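Local coordinates for sporulation inhibitor of replication protein SirA (Bacillus subtilis, PDB 4TPS) that inhibits the initiation of DNA replication during sporulation, binding domain I of the initiator DnaA and enforcing diploidy, at residues P61-H66 / R126-C131. Numbering follows the deposited sequence.
Sequences PIPILH and RKVSPC
A helix-to-helix contact at the protein surface joins H66 and P63, at the N-terminal end of helix 64-75, to V128, near the C-terminal end of helix 116-128. Both helices pack beside the antiparallel sheet of SirA. The contact is small, burying about 102 Å² in all, and V128 gives the largest share.

The imidazole of H66 and the isopropyl group of V128 reach towards each other across the gap between the helices. H66 CD2 lies 3.8 Å from V128 CG1, and the methyl meets the ring obliquely. The NE2 corner of the ring sits near both methyls, with V128 CG1 and V128 CG2 each 4.1 Å from H66 NE2. The reach of the ring follows from its first torsion: CG is anti to the backbone N (chi1 -173°), which carries the imidazole across to the other helix. P63, the N-cap residue of helix 64-75 and the centre of an inverse gamma turn, adds a looser apolar contact. P63 CG is 4.5 Å from V128 CG1. V128 also touches M67, the next residue after H66, and R70, about one turn further along helix 64-75.

After V128 the chain makes an ST turn, in which C131 N donates to S129 OG at 3.0 Å. It then enters strand 132-136. C131 SG carries a covalently linked beta-mercaptoethanol, probably from crystallisation.

One water bridges H66 and V128. It donates a hydrogen bond to V128 O at 2.9 Å, and it is also hydrogen-bonded, at 2.9 Å, to H66 NE2.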
loop_
_atom_site.group_PDB
_atom_site.type_symbol
_atom_site.label_atom_id
_atom_site.label_comp_id
_atom_site.label_asym_id
_atom_site.label_seq_id
_atom_site.Cartn_x
_atom_site.Cartn_y
_atom_site.Cartn_z
ATOM N N PRO A 61 -6.272 4.611 7.105
ATOM C CA PRO A 61 -5.891 5.807 7.870
ATOM C C PRO A 61 -5.451 5.399 9.295
ATOM O O PRO A 61 -6.036 4.479 9.918
ATOM C CB PRO A 61 -7.164 6.644 7.915
ATOM C CG PRO A 61 -8.144 6.000 7.062
ATOM C CD PRO A 61 -7.688 4.622 6.687
ATOM N N ILE A 62 -4.465 6.113 9.820
ATOM C CA ILE A 62 -4.066 5.847 11.215
ATOM C C ILE A 62 -5.226 6.330 12.143
ATOM O O ILE A 62 -5.762 7.363 11.912
ATOM C CB ILE A 62 -2.748 6.588 11.536
ATOM C CG1 ILE A 62 -1.594 6.173 10.581
ATOM C CG2 ILE A 62 -2.356 6.400 12.983
ATOM C CD1 ILE A 62 -1.311 4.674 10.486
ATOM N N PRO A 63 -5.631 5.549 13.171
ATOM C CA PRO A 63 -6.746 6.002 14.047
ATOM C C PRO A 63 -6.192 6.944 15.092
ATOM O O PRO A 63 -5.736 6.523 16.142
ATOM C CB PRO A 63 -7.310 4.671 14.630
ATOM C CG PRO A 63 -6.095 3.765 14.603
ATOM C CD PRO A 63 -5.242 4.151 13.432
ATOM N N ILE A 64 -6.155 8.231 14.732
ATOM C CA ILE A 64 -5.339 9.203 15.488
ATOM C C ILE A 64 -5.786 9.306 16.950
ATOM O O ILE A 64 -4.960 9.253 17.891
ATOM C CB ILE A 64 -5.369 10.597 14.823
ATOM C CG1 ILE A 64 -4.798 10.552 13.370
ATOM C CG2 ILE A 64 -4.588 11.601 15.672
ATOM C CD1 ILE A 64 -3.338 10.235 13.270
ATOM N N LEU A 65 -7.081 9.533 17.173
ATOM C CA LEU A 65 -7.540 9.708 18.550
ATOM C C LEU A 65 -7.287 8.435 19.419
ATOM O O LEU A 65 -6.813 8.539 20.562
ATOM C CB LEU A 65 -8.992 10.138 18.600
ATOM C CG LEU A 65 -9.562 10.262 20.026
ATOM C CD1 LEU A 65 -8.801 11.288 20.833
ATOM C CD2 LEU A 65 -11.056 10.585 20.050
ATOM N N HIS A 66 -7.535 7.266 18.839
ATOM C CA HIS A 66 -7.260 6.004 19.497
ATOM C C HIS A 66 -5.767 5.918 19.873
ATOM O O HIS A 66 -5.414 5.549 20.977
ATOM C CB HIS A 66 -7.704 4.863 18.582
ATOM C CG HIS A 66 -7.645 3.493 19.181
ATOM N ND1 HIS A 66 -8.010 3.205 20.477
ATOM C CD2 HIS A 66 -7.298 2.307 18.626
ATOM C CE1 HIS A 66 -7.847 1.917 20.703
ATOM N NE2 HIS A 66 -7.440 1.342 19.593
ATOM N N ARG A 126 1.189 -2.732 18.228
ATOM C CA ARG A 126 0.852 -4.120 18.060
ATOM C C ARG A 126 -0.378 -4.478 18.901
ATOM O O ARG A 126 -1.061 -5.410 18.562
ATOM C CB ARG A 126 2.046 -5.044 18.285
ATOM C CG ARG A 126 2.401 -5.310 19.730
ATOM C CD ARG A 126 3.758 -5.987 19.825
ATOM N NE ARG A 126 3.898 -6.495 21.185
ATOM C CZ ARG A 126 4.006 -7.779 21.525
ATOM N NH1 ARG A 126 4.039 -8.768 20.624
ATOM N NH2 ARG A 126 4.103 -8.083 22.803
ATOM N N LYS A 127 -0.650 -3.727 19.975
ATOM C CA LYS A 127 -1.876 -3.945 20.727
ATOM C C LYS A 127 -3.116 -3.241 20.118
ATOM O O LYS A 127 -4.250 -3.537 20.441
ATOM C CB LYS A 127 -1.637 -3.500 22.175
ATOM C CG LYS A 127 -0.640 -4.406 22.910
ATOM C CD LYS A 127 -0.323 -3.834 24.267
ATOM C CE LYS A 127 0.714 -4.642 25.024
ATOM N NZ LYS A 127 1.444 -3.856 26.090
ATOM N N VAL A 128 -2.896 -2.308 19.222
ATOM C CA VAL A 128 -3.957 -1.669 18.501
ATOM C C VAL A 128 -4.382 -2.508 17.313
ATOM O O VAL A 128 -5.584 -2.636 17.045
ATOM C CB VAL A 128 -3.510 -0.282 18.050
ATOM C CG1 VAL A 128 -4.466 0.328 17.006
ATOM C CG2 VAL A 128 -3.409 0.626 19.278
ATOM N N SER A 129 -3.417 -3.074 16.588
ATOM C CA SER A 129 -3.741 -3.917 15.419
ATOM C C SER A 129 -2.605 -4.841 15.092
ATOM O O SER A 129 -1.448 -4.421 15.218
ATOM C CB SER A 129 -4.000 -3.010 14.208
ATOM O OG SER A 129 -4.167 -3.748 13.003
ATOM N N PRO A 130 -2.888 -5.994 14.484
ATOM C CA PRO A 130 -1.835 -6.893 13.956
ATOM C C PRO A 130 -1.324 -6.501 12.561
ATOM O O PRO A 130 -0.388 -7.130 12.030
ATOM C CB PRO A 130 -2.536 -8.251 13.895
ATOM C CG PRO A 130 -3.953 -7.920 13.641
ATOM C CD PRO A 130 -4.223 -6.640 14.400
ATOM N N CYS A 131 -1.895 -5.442 11.997
ATOM C CA CYS A 131 -1.664 -5.106 10.598
ATOM C C CYS A 131 -0.666 -3.992 10.331
ATOM O O CYS A 131 -0.624 -3.471 9.170
ATOM C CB CYS A 131 -2.995 -4.686 9.965
ATOM S SG CYS A 131 -4.158 -6.085 9.947
HETATM O O HOH W 1 -7.531 -1.422 18.742
#